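Local coordinates for Dbv8 protein (Nonomuraea, PDB 4MFZ) that probably transfers a long aliphatic acyl group from acyl-CoA to a glycopeptide antibiotic, using a GNAT-type fold that binds decanoyl-CoA, at residues A[136-141]-A[187-192]; A[141-146]-A[151-156]; A[255-260]-A[292-297]; A[320-323]-A[328-331]. One frame throughout, in Å; residues are numbered along the deposited sequence.

Contact 1: A[136-141]-A[187-192]; sequences LATLPA and LLVRGL
Thr138 turns its CB and CG2 against the branched end of Val189, the two side chains meeting at a slant. This is helix-to-helix packing inside the N-terminal, all-helical part of the acyltransferase, between helices 130-148 and 182-192. The contact is small and buried. Thr138 CB lies 4.1 Å from Val189 CG2. The other methyl is used too, with Val189 CG1 4.2 Å from Thr138 CG2. That same threonine methyl also comes within 4.1 Å of the backbone oxygen Val189 O. Leu139 adds a looser touch, its CD1 4.4 Å from Val189 CG2. The leucine starts out pointing away from helix 182-192, and only its end comes back.

The polar branch of the threonine is engaged away from the valine, and carbon is what meets Val189. With chi1 at -53°, OG1 sits beside the backbone N and CG2 stands anti to that N, facing across. OG1 is hydrogen-bonded to Val134 O, one turn back on its own helix, and to His99 ND1 of helix 89-104. Leu102 of that second helix touches both Thr138 and Val189, while Phe135 also packs on the valine.

Helix 130-148 is kinked at Pro140 and Ala141. Pro140 has no N-H to give to the turn before, and Ala141 N makes no such bond either. Helix 182-192 closes close by in a Schellman motif, with Gly191 at positive phi as its C-prime residue. Its two bonds are Leu192 N to Leu187 O, 3.2 Å, and Gly191 N to Leu188 O, 3.0 Å.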
# COMPACT_ATOMS: atom_id res chain seq x y z
N LEU A 136 -13.26 3.20 -1.86
CA LEU A 136 -14.22 4.24 -2.23
C LEU A 136 -15.33 4.41 -1.18
O LEU A 136 -15.67 5.55 -0.80
CB LEU A 136 -14.84 3.97 -3.60
CG LEU A 136 -13.97 3.85 -4.86
CD1 LEU A 136 -14.84 3.44 -6.06
CD2 LEU A 136 -13.23 5.17 -5.11
N ALA A 137 -15.86 3.28 -0.68
CA ALA A 137 -16.88 3.28 0.39
C ALA A 137 -16.39 4.03 1.65
O ALA A 137 -17.17 4.65 2.34
CB ALA A 137 -17.27 1.85 0.75
N THR A 138 -15.10 3.96 1.92
CA THR A 138 -14.55 4.43 3.20
C THR A 138 -14.01 5.88 3.10
O THR A 138 -13.63 6.47 4.11
CB THR A 138 -13.48 3.44 3.71
OG1 THR A 138 -14.06 2.13 3.72
CG2 THR A 138 -13.01 3.74 5.16
N LEU A 139 -13.99 6.42 1.89
CA LEU A 139 -13.45 7.78 1.64
C LEU A 139 -14.11 8.89 2.48
O LEU A 139 -13.41 9.71 3.03
CB LEU A 139 -13.53 8.15 0.15
CG LEU A 139 -12.23 8.50 -0.58
CD1 LEU A 139 -11.15 7.53 -0.18
CD2 LEU A 139 -12.41 8.48 -2.10
N PRO A 140 -15.47 8.91 2.56
CA PRO A 140 -16.06 9.93 3.42
C PRO A 140 -15.64 9.87 4.90
O PRO A 140 -15.37 10.92 5.49
CB PRO A 140 -17.58 9.74 3.23
CG PRO A 140 -17.69 9.15 1.86
CD PRO A 140 -16.51 8.21 1.77
N ALA A 141 -15.61 8.67 5.50
CA ALA A 141 -15.07 8.51 6.85
C ALA A 141 -13.61 8.95 6.93
O ALA A 141 -13.19 9.63 7.85
CB ALA A 141 -15.17 7.05 7.28
N LEU A 187 -4.35 0.17 5.59
CA LEU A 187 -3.68 1.07 6.52
C LEU A 187 -3.84 2.58 6.16
O LEU A 187 -4.08 3.42 7.03
CB LEU A 187 -2.22 0.68 6.57
CG LEU A 187 -1.45 1.07 7.82
CD1 LEU A 187 -2.02 0.31 9.03
CD2 LEU A 187 0.03 0.74 7.59
N LEU A 188 -3.74 2.89 4.87
CA LEU A 188 -3.84 4.27 4.39
C LEU A 188 -5.26 4.81 4.55
O LEU A 188 -5.46 5.92 5.04
CB LEU A 188 -3.43 4.32 2.92
CG LEU A 188 -3.41 5.73 2.29
CD1 LEU A 188 -2.31 5.81 1.22
CD2 LEU A 188 -4.77 6.05 1.72
N VAL A 189 -6.25 4.00 4.18
CA VAL A 189 -7.63 4.45 4.27
C VAL A 189 -8.19 4.44 5.71
O VAL A 189 -9.25 5.02 5.96
CB VAL A 189 -8.57 3.72 3.26
CG1 VAL A 189 -9.24 2.51 3.89
CG2 VAL A 189 -9.65 4.68 2.77
N ARG A 190 -7.46 3.81 6.64
CA ARG A 190 -7.70 3.97 8.06
C ARG A 190 -6.97 5.17 8.67
O ARG A 190 -6.87 5.24 9.89
CB ARG A 190 -7.27 2.73 8.84
CG ARG A 190 -8.26 1.58 8.86
CD ARG A 190 -7.64 0.39 9.62
NE ARG A 190 -7.55 0.70 11.03
CZ ARG A 190 -6.46 0.60 11.79
NH1 ARG A 190 -5.34 0.12 11.32
NH2 ARG A 190 -6.54 0.98 13.07
N GLY A 191 -6.46 6.09 7.84
CA GLY A 191 -5.91 7.36 8.35
C GLY A 191 -4.55 7.24 9.00
O GLY A 191 -4.16 8.09 9.78
N LEU A 192 -3.80 6.20 8.64
CA LEU A 192 -2.50 5.89 9.26
C LEU A 192 -1.28 6.02 8.32
O LEU A 192 -0.15 5.66 8.70
CB LEU A 192 -2.53 4.43 9.79
CG LEU A 192 -2.78 4.21 11.29
CD1 LEU A 192 -3.60 5.31 11.90
CD2 LEU A 192 -3.39 2.84 11.65

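Contact 2: A[141-146]-A[151-156]; sequences ALRRFH and IPEATT
Arg143 and Glu153 make the charged contact between two consecutive helices, 130-148 and 153-160, joined by a short loop in the N-terminal helical part of the protein. Their salt bridge runs through one carboxylate oxygen. Arg143 NH2 gives a 2.8 Å bond to the syn lone pair of Glu153 OE2, and a weak second bond of 3.3 Å comes to the same oxygen from Arg143 NH1. The guanidinium and carboxylate planes are turned 51° apart, so the groups do not pair flat. Glu153 OE2 also takes a hydrogen bond from Trp157 NE1, which gives this oxygen a third grip.

Two further hydrogen bonds are uncharged. In the backbone, Ile151 N reaches His146 O at 3.1 Å, joining the first helix to the residues that lead into the second. Between the helices themselves, Thr156 OG1 and His146 ND1 share a hydrogen bond at the ring edge, near its plane; either could be the donor.

Apolar contact fills in round the histidine. Ile151 CG1 makes an off-centre CH-pi contact, 4.2 Å from the centroid of the His146 ring. Leu142 CD1, one turn back on the same helix, lies over the centre of a ring face. These neighbours and the threonine limit how the imidazole can rotate. Thr156 keeps CG2 anti to its backbone N (chi1 -66°), near Arg143, which leaves OG1 2.7 Å from His146 ND1.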
# COMPACT_ATOMS: atom_id res chain seq x y z
N ALA A 141 -15.61 8.67 5.50
CA ALA A 141 -15.07 8.51 6.85
C ALA A 141 -13.61 8.95 6.93
O ALA A 141 -13.19 9.63 7.85
CB ALA A 141 -15.17 7.05 7.28
N LEU A 142 -12.81 8.52 5.96
CA LEU A 142 -11.39 8.86 5.97
C LEU A 142 -11.23 10.38 5.99
O LEU A 142 -10.44 10.94 6.77
CB LEU A 142 -10.68 8.24 4.73
CG LEU A 142 -9.19 8.51 4.57
CD1 LEU A 142 -8.98 9.89 3.96
CD2 LEU A 142 -8.48 8.43 5.91
N ARG A 143 -11.95 11.04 5.10
CA ARG A 143 -11.93 12.48 4.96
C ARG A 143 -12.47 13.17 6.18
O ARG A 143 -11.90 14.18 6.59
CB ARG A 143 -12.64 12.90 3.68
CG ARG A 143 -11.68 12.73 2.50
CD ARG A 143 -12.37 12.56 1.16
NE ARG A 143 -12.61 13.78 0.38
CZ ARG A 143 -12.08 15.00 0.58
NH1 ARG A 143 -11.22 15.25 1.58
NH2 ARG A 143 -12.43 15.99 -0.24
N ARG A 144 -13.53 12.63 6.80
CA ARG A 144 -13.93 13.17 8.09
C ARG A 144 -12.80 13.10 9.13
O ARG A 144 -12.55 14.07 9.84
CB ARG A 144 -15.21 12.53 8.62
CG ARG A 144 -16.45 13.03 7.90
CD ARG A 144 -17.73 12.54 8.58
NE ARG A 144 -17.85 11.09 8.65
CZ ARG A 144 -18.43 10.33 7.73
NH1 ARG A 144 -18.96 10.86 6.63
NH2 ARG A 144 -18.48 9.01 7.92
N PHE A 145 -12.10 11.97 9.20
CA PHE A 145 -10.95 11.84 10.13
C PHE A 145 -9.81 12.86 9.84
O PHE A 145 -9.31 13.52 10.74
CB PHE A 145 -10.37 10.42 10.13
CG PHE A 145 -9.21 10.25 11.08
CD1 PHE A 145 -9.39 10.40 12.47
CD2 PHE A 145 -7.93 9.97 10.60
CE1 PHE A 145 -8.33 10.29 13.36
CE2 PHE A 145 -6.87 9.84 11.49
CZ PHE A 145 -7.06 10.01 12.87
N HIS A 146 -9.41 12.96 8.57
CA HIS A 146 -8.45 13.96 8.14
C HIS A 146 -8.86 15.36 8.57
O HIS A 146 -8.04 16.05 9.17
CB HIS A 146 -8.23 13.87 6.63
CG HIS A 146 -7.24 12.79 6.20
ND1 HIS A 146 -6.63 12.81 4.99
CD2 HIS A 146 -6.76 11.65 6.86
CE1 HIS A 146 -5.83 11.73 4.87
NE2 HIS A 146 -5.92 11.01 6.01
N ILE A 151 -5.76 18.00 8.54
CA ILE A 151 -4.87 17.63 7.45
C ILE A 151 -5.20 18.53 6.27
O ILE A 151 -6.35 18.61 5.87
CB ILE A 151 -5.02 16.15 6.99
CG1 ILE A 151 -5.02 15.19 8.18
CG2 ILE A 151 -3.94 15.80 5.98
CD1 ILE A 151 -3.70 15.06 8.93
N PRO A 152 -4.20 19.22 5.71
CA PRO A 152 -4.51 20.05 4.54
C PRO A 152 -5.14 19.26 3.37
O PRO A 152 -4.83 18.09 3.18
CB PRO A 152 -3.13 20.61 4.14
CG PRO A 152 -2.32 20.55 5.41
CD PRO A 152 -2.76 19.25 6.04
N GLU A 153 -6.01 19.90 2.59
CA GLU A 153 -6.70 19.23 1.49
C GLU A 153 -5.72 18.58 0.48
O GLU A 153 -5.92 17.45 0.06
CB GLU A 153 -7.67 20.21 0.81
CG GLU A 153 -8.71 19.57 -0.09
CD GLU A 153 -9.76 18.72 0.67
OE1 GLU A 153 -9.86 18.75 1.94
OE2 GLU A 153 -10.52 18.02 -0.04
N ALA A 154 -4.65 19.29 0.14
CA ALA A 154 -3.64 18.79 -0.78
C ALA A 154 -2.95 17.50 -0.30
O ALA A 154 -2.69 16.60 -1.10
CB ALA A 154 -2.58 19.85 -1.06
N THR A 155 -2.63 17.41 0.99
CA THR A 155 -1.97 16.20 1.45
C THR A 155 -2.92 15.00 1.50
O THR A 155 -2.51 13.89 1.18
CB THR A 155 -1.02 16.41 2.67
OG1 THR A 155 -1.46 15.68 3.82
CG2 THR A 155 -0.79 17.89 2.95
N THR A 156 -4.19 15.23 1.81
CA THR A 156 -5.21 14.18 1.67
C THR A 156 -5.23 13.66 0.21
O THR A 156 -5.09 12.45 -0.01
CB THR A 156 -6.61 14.70 2.05
OG1 THR A 156 -6.65 15.01 3.45
CG2 THR A 156 -7.68 13.68 1.70

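Contact 3: A[255-260]-A[292-297]; sequences TSWLLD and DAILEF. With MFK (decanoyl-CoA), chain B.
The indole of Trp257 and the phenyl ring of Phe297 lie nearly parallel but slid apart. Their planes differ by 27°, and the centroid of the five-membered ring is 5.5 Å from that of the phenyl, so they barely overlap. Leu258 CG rests on one face of the indole, toward its rim. The edge of the indole is turned to decanoyl-CoA, with the ligand atoms OAM and OAU near its plane. Glu296 CG lies on one face of the Phe297 ring, and the carbonyl carbon of Ala293 stands at the phenyl edge.

Ile294 crosses the indole at about a right angle, its CD1 3.6 Å from Trp257 CE3. The closest approach to Phe297 runs from Trp257 NE1 to Phe297 CB, 3.4 Å. The indole N-H is spent on the ligand: Trp257 NE1 gives a 3.3 Å hydrogen bond to OAM, a pantetheine amide oxygen of decanoyl-CoA.

The site belongs to the GNAT-like C-terminal domain. Strand 251-256 runs parallel to strand 211-216, and acyl-CoA is bound beside the ends of these two strands, consistent with the GNAT fold, in which parallel neighbours splay apart to admit the pantetheine. Helix 291-299 closes over the tryptophan.

At the end of the strand, Ser256 forms an ST turn, its OG accepting from Leu258 N at 3.1 Å. That OG, anti to its backbone N (chi1 -172°), is also 3.5 Å from the thioester sulfur SAI of decanoyl-CoA. Leu258 CD1 packs 3.6 Å from CAG, on the cysteamine side of the sulfur. On the acyl side, Leu259 CD2 is 3.7 Å from CCD.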
# COMPACT_ATOMS: atom_id res chain seq x y z
N THR A 255 12.74 -1.49 5.88
CA THR A 255 13.49 -2.66 5.49
C THR A 255 13.42 -2.77 3.97
O THR A 255 12.34 -2.68 3.42
CB THR A 255 12.91 -3.93 6.11
OG1 THR A 255 13.13 -3.89 7.52
CG2 THR A 255 13.58 -5.20 5.53
N SER A 256 14.54 -2.96 3.30
CA SER A 256 14.50 -2.88 1.83
C SER A 256 15.72 -3.45 1.13
O SER A 256 16.82 -3.49 1.69
CB SER A 256 14.35 -1.39 1.40
OG SER A 256 14.12 -1.30 -0.01
N TRP A 257 15.52 -3.83 -0.13
CA TRP A 257 16.64 -4.15 -1.02
C TRP A 257 17.56 -2.99 -1.21
O TRP A 257 18.75 -3.18 -1.44
CB TRP A 257 16.09 -4.62 -2.36
CG TRP A 257 15.41 -3.53 -3.12
CD1 TRP A 257 14.09 -3.14 -3.03
CD2 TRP A 257 16.03 -2.60 -4.08
NE1 TRP A 257 13.85 -2.06 -3.85
CE2 TRP A 257 14.96 -1.70 -4.52
CE3 TRP A 257 17.30 -2.45 -4.63
CZ2 TRP A 257 15.17 -0.71 -5.47
CZ3 TRP A 257 17.51 -1.42 -5.58
CH2 TRP A 257 16.47 -0.58 -5.98
N LEU A 258 17.03 -1.77 -1.08
CA LEU A 258 17.78 -0.50 -1.25
C LEU A 258 18.90 -0.31 -0.25
O LEU A 258 19.76 0.54 -0.44
CB LEU A 258 16.84 0.70 -1.06
CG LEU A 258 15.74 1.00 -2.09
CD1 LEU A 258 14.75 1.94 -1.44
CD2 LEU A 258 16.34 1.66 -3.32
N LEU A 259 18.86 -1.06 0.85
CA LEU A 259 19.88 -0.91 1.88
C LEU A 259 20.97 -2.00 1.86
O LEU A 259 21.82 -2.04 2.75
CB LEU A 259 19.24 -0.83 3.27
CG LEU A 259 18.22 0.28 3.52
CD1 LEU A 259 17.53 0.06 4.86
CD2 LEU A 259 18.89 1.65 3.46
N ASP A 260 20.92 -2.88 0.87
CA ASP A 260 21.90 -3.95 0.69
C ASP A 260 23.26 -3.35 0.33
O ASP A 260 23.38 -2.70 -0.73
CB ASP A 260 21.44 -4.87 -0.44
CG ASP A 260 22.31 -6.12 -0.61
OD1 ASP A 260 23.45 -6.17 -0.06
OD2 ASP A 260 21.83 -7.07 -1.28
N ASP A 292 13.60 -12.22 -4.25
CA ASP A 292 12.19 -11.94 -4.60
C ASP A 292 11.90 -10.45 -4.57
O ASP A 292 11.28 -9.89 -5.50
CB ASP A 292 11.21 -12.65 -3.64
CG ASP A 292 11.12 -14.16 -3.87
OD1 ASP A 292 11.96 -14.72 -4.60
OD2 ASP A 292 10.20 -14.80 -3.30
N ALA A 293 12.34 -9.80 -3.50
CA ALA A 293 12.00 -8.41 -3.30
C ALA A 293 12.66 -7.48 -4.33
O ALA A 293 12.03 -6.56 -4.82
CB ALA A 293 12.35 -7.97 -1.88
N ILE A 294 13.93 -7.72 -4.66
CA ILE A 294 14.59 -6.90 -5.67
C ILE A 294 13.99 -7.11 -7.07
O ILE A 294 13.80 -6.16 -7.82
CB ILE A 294 16.11 -7.07 -5.66
CG1 ILE A 294 16.77 -5.86 -6.33
CG2 ILE A 294 16.51 -8.41 -6.26
CD1 ILE A 294 18.22 -5.65 -5.97
N LEU A 295 13.67 -8.35 -7.39
CA LEU A 295 13.01 -8.69 -8.64
C LEU A 295 11.64 -8.05 -8.69
O LEU A 295 11.19 -7.62 -9.75
CB LEU A 295 12.89 -10.21 -8.79
CG LEU A 295 14.21 -10.94 -9.08
CD1 LEU A 295 14.05 -12.45 -8.96
CD2 LEU A 295 14.80 -10.55 -10.43
N GLU A 296 10.99 -7.97 -7.52
CA GLU A 296 9.71 -7.31 -7.41
C GLU A 296 9.80 -5.82 -7.72
O GLU A 296 9.08 -5.31 -8.57
CB GLU A 296 9.10 -7.53 -6.02
CG GLU A 296 7.90 -6.65 -5.68
CD GLU A 296 6.65 -6.97 -6.50
OE1 GLU A 296 6.52 -8.10 -7.04
OE2 GLU A 296 5.76 -6.08 -6.58
N PHE A 297 10.68 -5.12 -7.02
CA PHE A 297 10.67 -3.68 -7.10
C PHE A 297 11.47 -3.16 -8.30
O PHE A 297 11.32 -2.00 -8.68
CB PHE A 297 11.20 -3.06 -5.81
CG PHE A 297 10.27 -3.22 -4.63
CD1 PHE A 297 9.28 -2.26 -4.36
CD2 PHE A 297 10.39 -4.31 -3.77
CE1 PHE A 297 8.43 -2.41 -3.26
CE2 PHE A 297 9.56 -4.47 -2.68
CZ PHE A 297 8.57 -3.52 -2.43
CCG MFK B . 17.81 5.93 -0.44
CCF MFK B . 17.73 6.26 1.05
CCE MFK B . 16.45 5.69 1.61
CCD MFK B . 16.67 4.23 1.92
CCC MFK B . 15.65 3.80 2.96
CCB MFK B . 14.72 2.76 2.38
CCA MFK B . 13.98 2.12 3.53
CBZ MFK B . 12.50 2.48 3.39
CAK MFK B . 11.71 1.23 3.06
CAJ MFK B . 11.06 1.38 1.68
OAL MFK B . 10.66 2.47 1.26
SAI MFK B . 10.92 -0.14 0.81
CAH MFK B . 10.21 0.39 -0.80
CAG MFK B . 11.23 1.12 -1.69
NAF MFK B . 10.50 1.56 -2.89
CAE MFK B . 10.83 1.17 -4.14
OAM MFK B . 11.79 0.45 -4.40
CAD MFK B . 9.93 1.73 -5.26
CAC MFK B . 10.55 1.42 -6.63
NAB MFK B . 11.91 1.96 -6.74
CAA MFK B . 12.10 3.15 -7.34
OAO MFK B . 11.16 3.81 -7.82
CAN MFK B . 13.55 3.64 -7.47
OAU MFK B . 14.48 2.58 -7.16
CAP MFK B . 13.84 4.90 -6.61
CAR MFK B . 13.53 4.60 -5.15
CAS MFK B . 13.01 6.10 -7.04
CAQ MFK B . 15.32 5.25 -6.75
OAT MFK B . 15.57 5.50 -8.12
PAV MFK B . 16.70 6.53 -8.61
OAX MFK B . 16.55 7.84 -7.95
OAW MFK B . 16.74 6.48 -10.10
OAY MFK B . 17.97 5.75 -7.99
PAZ MFK B . 19.51 5.91 -8.39
OBA MFK B . 20.31 5.25 -7.20
OBB MFK B . 19.94 7.30 -8.62
O5' MFK B . 19.75 4.85 -9.58
C5' MFK B . 21.00 4.63 -10.19
C4' MFK B . 20.79 3.63 -11.33
O4' MFK B . 19.84 2.53 -11.02
C3' MFK B . 20.18 4.30 -12.54
O3' MFK B . 20.66 3.60 -13.69
PBV MFK B . 21.19 4.47 -14.96
OBW MFK B . 19.83 5.03 -15.56
OBY MFK B . 21.83 3.35 -15.94
OBX MFK B . 22.04 5.61 -14.65
C2' MFK B . 18.69 4.05 -12.31
O2' MFK B . 17.90 4.18 -13.48
C1' MFK B . 18.68 2.62 -11.87
N9 MFK B . 17.46 2.30 -11.08
C8 MFK B . 17.21 2.66 -9.82
N7 MFK B . 16.01 2.17 -9.48
C5 MFK B . 15.55 1.46 -10.52
C4 MFK B . 16.45 1.55 -11.50
N3 MFK B . 16.26 0.89 -12.66
C2 MFK B . 15.04 0.13 -13.01
N1 MFK B . 14.12 0.12 -11.85
C6 MFK B . 14.41 0.75 -10.71
N6 MFK B . 13.55 0.69 -9.69

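Contact 4: A[320-323]-A[328-331]; sequences VTHL and HWYQ
His322 lays its imidazole against the six-membered ring of the Trp329 indole. The two planes are inclined at 41° and the centroids are 4.1 Å apart, so the pair is oblique. The closeness begins at the root of the histidine: His322 CB is 3.4 Å from Trp329 CZ2, and His322 CG is 3.5 Å from the same indole carbon. Trp329 CH2 lies over one face of the imidazole, toward the rim. The imidazole edge faces the backbone carbonyl oxygen of His328. One histidine thus meets the tryptophan ring and the peptide just before it.

The torsions bring the two rings together. His322 holds CG anti to its backbone N (chi1 -161°), which sends the ring out from helix 314-324. Trp329 has CG beside its backbone N (chi1 -65°), and its indole swings back toward the helix.

Leu323 takes the other end of the indole. Its CG stands at the edge in the indole plane, 4.0 Å from Trp329 CD1, and its CD2 is also 4.0 Å from Trp329 CD1. Trp329 NE1 makes a weak hydrogen bond to Val319 O of the same helix. Tyr266 meets the His322 ring nearly at right angles.

The contact closes the turn from helix 314-324 into strand 330-337. On the side of helix 291-299, Ile294 touches Trp329, Leu295 touches Leu323, and Asp291 OD1 accepts a hydrogen bond from Trp329 N. Strand 330-337 then runs antiparallel between strands 251-256 and 281-289.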
# COMPACT_ATOMS: atom_id res chain seq x y z
N VAL A 320 20.17 -8.82 -12.81
CA VAL A 320 20.26 -10.03 -13.65
C VAL A 320 21.65 -10.67 -13.64
O VAL A 320 21.78 -11.91 -13.41
CB VAL A 320 19.77 -9.73 -15.09
CG1 VAL A 320 20.25 -10.78 -16.09
CG2 VAL A 320 18.24 -9.60 -15.09
N THR A 321 22.69 -9.86 -13.87
CA THR A 321 24.04 -10.40 -13.92
C THR A 321 24.40 -11.08 -12.59
O THR A 321 24.94 -12.19 -12.59
CB THR A 321 25.14 -9.39 -14.36
OG1 THR A 321 25.57 -8.60 -13.24
CG2 THR A 321 24.69 -8.50 -15.50
N HIS A 322 24.08 -10.42 -11.48
CA HIS A 322 24.36 -10.95 -10.13
C HIS A 322 23.69 -12.29 -9.91
O HIS A 322 24.33 -13.25 -9.44
CB HIS A 322 23.85 -9.94 -9.12
CG HIS A 322 24.42 -10.08 -7.74
ND1 HIS A 322 23.68 -10.54 -6.69
CD2 HIS A 322 25.66 -9.76 -7.23
CE1 HIS A 322 24.43 -10.52 -5.58
NE2 HIS A 322 25.64 -10.04 -5.91
N LEU A 323 22.40 -12.37 -10.23
CA LEU A 323 21.63 -13.61 -10.10
C LEU A 323 22.11 -14.73 -11.05
O LEU A 323 22.22 -15.88 -10.63
CB LEU A 323 20.14 -13.33 -10.32
CG LEU A 323 19.38 -12.66 -9.16
CD1 LEU A 323 17.90 -12.43 -9.46
CD2 LEU A 323 19.50 -13.50 -7.90
N HIS A 328 23.59 -13.70 -4.62
CA HIS A 328 22.29 -13.34 -4.00
C HIS A 328 22.14 -11.94 -3.48
O HIS A 328 23.10 -11.33 -3.04
CB HIS A 328 21.91 -14.35 -2.92
CG HIS A 328 21.65 -15.73 -3.47
ND1 HIS A 328 22.61 -16.69 -3.50
CD2 HIS A 328 20.53 -16.28 -4.10
CE1 HIS A 328 22.11 -17.81 -4.08
NE2 HIS A 328 20.83 -17.55 -4.45
N TRP A 329 20.90 -11.46 -3.51
CA TRP A 329 20.54 -10.15 -2.96
C TRP A 329 19.94 -10.25 -1.59
O TRP A 329 19.21 -11.20 -1.31
CB TRP A 329 19.56 -9.47 -3.89
CG TRP A 329 20.17 -9.17 -5.23
CD1 TRP A 329 20.01 -9.87 -6.42
CD2 TRP A 329 21.12 -8.09 -5.53
NE1 TRP A 329 20.75 -9.29 -7.43
CE2 TRP A 329 21.44 -8.22 -6.96
CE3 TRP A 329 21.69 -7.06 -4.79
CZ2 TRP A 329 22.31 -7.34 -7.60
CZ3 TRP A 329 22.57 -6.18 -5.45
CH2 TRP A 329 22.86 -6.31 -6.82
N TYR A 330 20.21 -9.26 -0.75
CA TYR A 330 19.62 -9.18 0.61
C TYR A 330 18.82 -7.90 0.86
O TYR A 330 19.12 -6.85 0.30
CB TYR A 330 20.71 -9.39 1.69
CG TYR A 330 21.40 -10.70 1.48
CD1 TYR A 330 20.88 -11.88 2.03
CD2 TYR A 330 22.54 -10.80 0.67
CE1 TYR A 330 21.48 -13.11 1.81
CE2 TYR A 330 23.15 -12.02 0.45
CZ TYR A 330 22.61 -13.17 1.01
OH TYR A 330 23.21 -14.38 0.79
N GLN A 331 17.79 -8.01 1.69
CA GLN A 331 17.12 -6.86 2.27
C GLN A 331 17.80 -6.53 3.57
O GLN A 331 18.23 -7.44 4.30
CB GLN A 331 15.69 -7.22 2.60
CG GLN A 331 14.79 -7.42 1.39
CD GLN A 331 13.36 -7.52 1.82
OE1 GLN A 331 12.56 -6.60 1.61
NE2 GLN A 331 13.03 -8.61 2.47

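Overall arrangement
From the N terminus, contact 1 opens first, on helix 130-148, and closes a loop of 45 residues on helix 182-192. Contact 2 lies wholly within that loop. It starts on the same helix, shares Ala141, and closes at once on helix 153-160. Leu142 packs against the end of helix 182-192, which joins the two. Contacts 3 and 4 follow in series within the GNAT-like domain, on the opposite side of the chain's centre; contacts 1 and 3 are centred about 28 Å apart. Contact 3 ties the turn after strand 251-256 to helix 291-299, and contact 4 ties helix 314-324 to the residues leading into strand 330-337. A probable hydrogen bond from Tyr330 N to Asp260 OD2 links them.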